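Long-range contact in trehalose-6-phosphate phosphatase (Cryptococcus neoformans, PDB 5DX9), which belongs to the trehalose-phosphatase family of the HAD clan and binds a magnesium ion: residues 202-212 against 264-275. Residues are numbered along the deposited sequence; the frame is centred on the assembly and turned at random.
Sequences PDVDLIFCAGD and TIRSKGVFATTV. With MG (magnesium ion), chain C.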
loop_
_atom_site.group_PDB
_atom_site.type_symbol
_atom_site.label_atom_id
_atom_site.label_comp_id
_atom_site.label_asym_id
_atom_site.label_seq_id
_atom_site.Cartn_x
_atom_site.Cartn_y
_atom_site.Cartn_z
ATOM N N PRO A 202 0.145 17.994 -6.278
ATOM C CA PRO A 202 -0.976 18.844 -5.865
ATOM C C PRO A 202 -1.969 19.101 -6.990
ATOM O O PRO A 202 -3.027 19.679 -6.747
ATOM C CB PRO A 202 -0.294 20.154 -5.445
ATOM C CG PRO A 202 1.154 19.822 -5.289
ATOM C CD PRO A 202 1.423 18.724 -6.260
ATOM N N ASP A 203 -1.630 18.684 -8.205
ATOM C CA ASP A 203 -2.491 18.924 -9.357
ATOM C C ASP A 203 -3.372 17.721 -9.670
ATOM O O ASP A 203 -4.136 17.735 -10.635
ATOM C CB ASP A 203 -1.650 19.294 -10.580
ATOM C CG ASP A 203 -0.590 18.257 -10.896
ATOM O OD1 ASP A 203 -0.250 18.109 -12.089
ATOM O OD2 ASP A 203 -0.099 17.590 -9.957
ATOM N N VAL A 204 -3.261 16.680 -8.852
ATOM C CA VAL A 204 -4.083 15.486 -9.014
ATOM C C VAL A 204 -5.558 15.808 -8.802
ATOM O O VAL A 204 -5.924 16.457 -7.822
ATOM C CB VAL A 204 -3.655 14.376 -8.039
ATOM C CG1 VAL A 204 -4.699 13.273 -7.990
ATOM C CG2 VAL A 204 -2.302 13.823 -8.436
ATOM N N ASP A 205 -6.404 15.360 -9.725
ATOM C CA ASP A 205 -7.842 15.598 -9.620
ATOM C C ASP A 205 -8.634 14.293 -9.680
ATOM O O ASP A 205 -9.865 14.300 -9.668
ATOM C CB ASP A 205 -8.311 16.561 -10.719
ATOM C CG ASP A 205 -7.925 16.097 -12.107
ATOM O OD1 ASP A 205 -7.056 15.209 -12.214
ATOM O OD2 ASP A 205 -8.486 16.623 -13.093
ATOM N N LEU A 206 -7.921 13.174 -9.747
ATOM C CA LEU A 206 -8.543 11.860 -9.618
ATOM C C LEU A 206 -7.590 10.919 -8.902
ATOM O O LEU A 206 -6.466 10.704 -9.355
ATOM C CB LEU A 206 -8.918 11.282 -10.982
ATOM C CG LEU A 206 -9.630 9.928 -10.942
ATOM C CD1 LEU A 206 -11.066 10.091 -10.472
ATOM C CD2 LEU A 206 -9.584 9.239 -12.292
ATOM N N ILE A 207 -8.035 10.365 -7.781
ATOM C CA ILE A 207 -7.225 9.399 -7.052
ATOM C C ILE A 207 -7.911 8.042 -6.986
ATOM O O ILE A 207 -9.060 7.934 -6.559
ATOM C CB ILE A 207 -6.918 9.872 -5.617
ATOM C CG1 ILE A 207 -6.058 11.137 -5.641
ATOM C CG2 ILE A 207 -6.202 8.777 -4.841
ATOM C CD1 ILE A 207 -5.689 11.644 -4.264
ATOM N N PHE A 208 -7.202 7.010 -7.428
ATOM C CA PHE A 208 -7.654 5.644 -7.228
ATOM C C PHE A 208 -6.673 4.917 -6.318
ATOM O O PHE A 208 -5.460 5.017 -6.497
ATOM C CB PHE A 208 -7.798 4.900 -8.555
ATOM C CG PHE A 208 -8.272 3.485 -8.395
ATOM C CD1 PHE A 208 -9.625 3.197 -8.331
ATOM C CD2 PHE A 208 -7.364 2.443 -8.282
ATOM C CE1 PHE A 208 -10.065 1.897 -8.176
ATOM C CE2 PHE A 208 -7.797 1.141 -8.124
ATOM C CZ PHE A 208 -9.152 0.869 -8.068
ATOM N N CYS A 209 -7.209 4.198 -5.337
ATOM C CA CYS A 209 -6.394 3.441 -4.391
ATOM C C CYS A 209 -7.106 2.151 -4.020
ATOM O O CYS A 209 -8.259 2.177 -3.592
ATOM C CB CYS A 209 -6.102 4.271 -3.136
ATOM S SG CYS A 209 -5.055 3.460 -1.880
ATOM N N ALA A 210 -6.422 1.024 -4.188
ATOM C CA ALA A 210 -7.006 -0.275 -3.876
ATOM C C ALA A 210 -6.102 -1.106 -2.964
ATOM O O ALA A 210 -4.874 -1.043 -3.062
ATOM C CB ALA A 210 -7.303 -1.032 -5.152
ATOM N N GLY A 211 -6.727 -1.887 -2.085
ATOM C CA GLY A 211 -6.016 -2.737 -1.144
ATOM C C GLY A 211 -6.956 -3.738 -0.496
ATOM O O GLY A 211 -8.156 -3.490 -0.388
ATOM N N ASP A 212 -6.416 -4.866 -0.050
ATOM C CA ASP A 212 -7.252 -5.951 0.453
ATOM C C ASP A 212 -7.086 -6.219 1.947
ATOM O O ASP A 212 -7.905 -6.910 2.549
ATOM C CB ASP A 212 -6.947 -7.231 -0.316
ATOM C CG ASP A 212 -5.568 -7.768 -0.005
ATOM O OD1 ASP A 212 -4.604 -6.970 -0.009
ATOM O OD2 ASP A 212 -5.453 -8.982 0.269
ATOM N N THR A 264 -5.599 19.924 -5.415
ATOM C CA THR A 264 -6.662 20.056 -6.402
ATOM C C THR A 264 -7.769 19.044 -6.133
ATOM O O THR A 264 -8.939 19.293 -6.422
ATOM C CB THR A 264 -6.125 19.856 -7.831
ATOM O OG1 THR A 264 -5.133 20.851 -8.114
ATOM C CG2 THR A 264 -7.254 19.949 -8.852
ATOM N N ILE A 265 -7.385 17.904 -5.568
ATOM C CA ILE A 265 -8.311 16.797 -5.356
ATOM C C ILE A 265 -9.474 17.167 -4.438
ATOM O O ILE A 265 -9.292 17.853 -3.436
ATOM C CB ILE A 265 -7.585 15.570 -4.763
ATOM C CG1 ILE A 265 -8.504 14.354 -4.772
ATOM C CG2 ILE A 265 -7.086 15.869 -3.356
ATOM C CD1 ILE A 265 -8.910 13.919 -6.159
ATOM N N ARG A 266 -10.670 16.717 -4.808
ATOM C CA ARG A 266 -11.846 16.809 -3.949
ATOM C C ARG A 266 -12.426 15.410 -3.745
ATOM O O ARG A 266 -12.218 14.523 -4.576
ATOM C CB ARG A 266 -12.897 17.752 -4.547
ATOM C CG ARG A 266 -12.526 19.225 -4.472
ATOM C CD ARG A 266 -12.263 19.646 -3.037
ATOM N NE ARG A 266 -11.844 21.042 -2.928
ATOM C CZ ARG A 266 -10.612 21.476 -3.174
ATOM N NH1 ARG A 266 -9.666 20.627 -3.558
ATOM N NH2 ARG A 266 -10.324 22.764 -3.043
ATOM N N SER A 267 -13.154 15.226 -2.644
ATOM C CA SER A 267 -13.610 13.904 -2.209
ATOM C C SER A 267 -14.297 13.115 -3.317
ATOM O O SER A 267 -14.155 11.894 -3.407
ATOM C CB SER A 267 -14.558 14.038 -1.015
ATOM O OG SER A 267 -15.871 14.350 -1.442
ATOM N N LYS A 268 -15.033 13.823 -4.163
ATOM C CA LYS A 268 -15.757 13.202 -5.261
ATOM C C LYS A 268 -14.785 12.588 -6.268
ATOM O O LYS A 268 -15.147 11.693 -7.033
ATOM C CB LYS A 268 -16.661 14.237 -5.936
ATOM C CG LYS A 268 -17.946 13.687 -6.522
ATOM C CD LYS A 268 -18.850 14.834 -6.946
ATOM C CE LYS A 268 -20.036 14.354 -7.760
ATOM N NZ LYS A 268 -20.823 15.501 -8.295
ATOM N N GLY A 269 -13.544 13.068 -6.251
ATOM C CA GLY A 269 -12.516 12.564 -7.141
ATOM C C GLY A 269 -11.705 11.404 -6.582
ATOM O O GLY A 269 -10.850 10.851 -7.275
ATOM N N VAL A 270 -11.967 11.031 -5.331
ATOM C CA VAL A 270 -11.208 9.960 -4.682
ATOM C C VAL A 270 -11.980 8.646 -4.719
ATOM O O VAL A 270 -13.092 8.549 -4.195
ATOM C CB VAL A 270 -10.868 10.301 -3.212
ATOM C CG1 VAL A 270 -10.118 9.143 -2.550
ATOM C CG2 VAL A 270 -10.058 11.584 -3.130
ATOM N N PHE A 271 -11.384 7.638 -5.346
ATOM C CA PHE A 271 -12.002 6.322 -5.423
ATOM C C PHE A 271 -11.221 5.292 -4.607
ATOM O O PHE A 271 -10.444 4.505 -5.151
ATOM C CB PHE A 271 -12.119 5.879 -6.880
ATOM C CG PHE A 271 -13.107 6.688 -7.676
ATOM C CD1 PHE A 271 -14.383 6.204 -7.915
ATOM C CD2 PHE A 271 -12.767 7.938 -8.166
ATOM C CE1 PHE A 271 -15.297 6.947 -8.642
ATOM C CE2 PHE A 271 -13.680 8.688 -8.891
ATOM C CZ PHE A 271 -14.946 8.191 -9.127
ATOM N N ALA A 272 -11.439 5.305 -3.295
ATOM C CA ALA A 272 -10.782 4.360 -2.400
ATOM C C ALA A 272 -11.525 3.033 -2.403
ATOM O O ALA A 272 -12.685 2.955 -1.993
ATOM C CB ALA A 272 -10.699 4.926 -0.991
ATOM N N THR A 273 -10.844 1.990 -2.862
ATOM C CA THR A 273 -11.478 0.701 -3.078
ATOM C C THR A 273 -10.794 -0.415 -2.295
ATOM O O THR A 273 -9.605 -0.685 -2.476
ATOM C CB THR A 273 -11.485 0.338 -4.579
ATOM O OG1 THR A 273 -12.073 1.411 -5.327
ATOM C CG2 THR A 273 -12.280 -0.928 -4.819
ATOM N N THR A 274 -11.550 -1.061 -1.416
ATOM C CA THR A 274 -11.052 -2.243 -0.736
ATOM C C THR A 274 -11.403 -3.478 -1.548
ATOM O O THR A 274 -12.380 -3.478 -2.294
ATOM C CB THR A 274 -11.631 -2.386 0.685
ATOM O OG1 THR A 274 -10.927 -3.425 1.383
ATOM C CG2 THR A 274 -13.122 -2.726 0.636
ATOM N N VAL A 275 -10.592 -4.524 -1.417
ATOM C CA VAL A 275 -10.928 -5.813 -2.008
ATOM C C VAL A 275 -11.510 -6.720 -0.927
ATOM O O VAL A 275 -10.864 -6.999 0.086
ATOM C CB VAL A 275 -9.710 -6.491 -2.662
ATOM C CG1 VAL A 275 -10.131 -7.793 -3.325
ATOM C CG2 VAL A 275 -9.068 -5.563 -3.679
HETATM MG MG MG C . -2.359 -6.906 -0.049
HETATM O O HOH W 1 -2.908 -8.650 0.975
HETATM O O HOH W 2 -2.211 -5.448 1.387
#
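Phe271 N reaches Ile207 O nearly straight, 2.6 Å away, in a ladder that joins strands 206-211 and 270-275 in parallel, their axes 3° apart. Ile207 N to Gly269 O opens the ladder, and Val275 N to Gly211 O ends it. The CD1 methyl of Leu206 reaches CE2 of Phe271 (3.4 Å). On the face of Phe208, Phe271 and Thr273, chi1 of -180° swings the Phe208 ring away from its own N, and CD1 comes within 3.9 Å of Phe271 CB, CE1 within 3.5 Å of Thr273 OG1. Ile265, from the loop before strand 270-275, crosses the Ile207 side chain at about a right angle, CG1 lying 3.9 Å from Ile207 CD1. Before the strands, Pro202 O is gripped twice by Thr264, through its backbone N and through OG1 (2.8 Å), the latter on a lone pair in the carbonyl plane. Phe11 of helix 8-17 meets both phenylalanine rings, while helix 217-225 covers the face of Ile207 and Cys209. Asp212 packs CB on Val275 CB and binds magnesium through OD1 (2.2 Å), alongside Asn26, Asp28 and two waters; Lys178 salt-bridges OD2. A metal-binding aspartate just past central parallel strand 206-211 is characteristic of the Rossmann-like HAD core, consistent with motif IV.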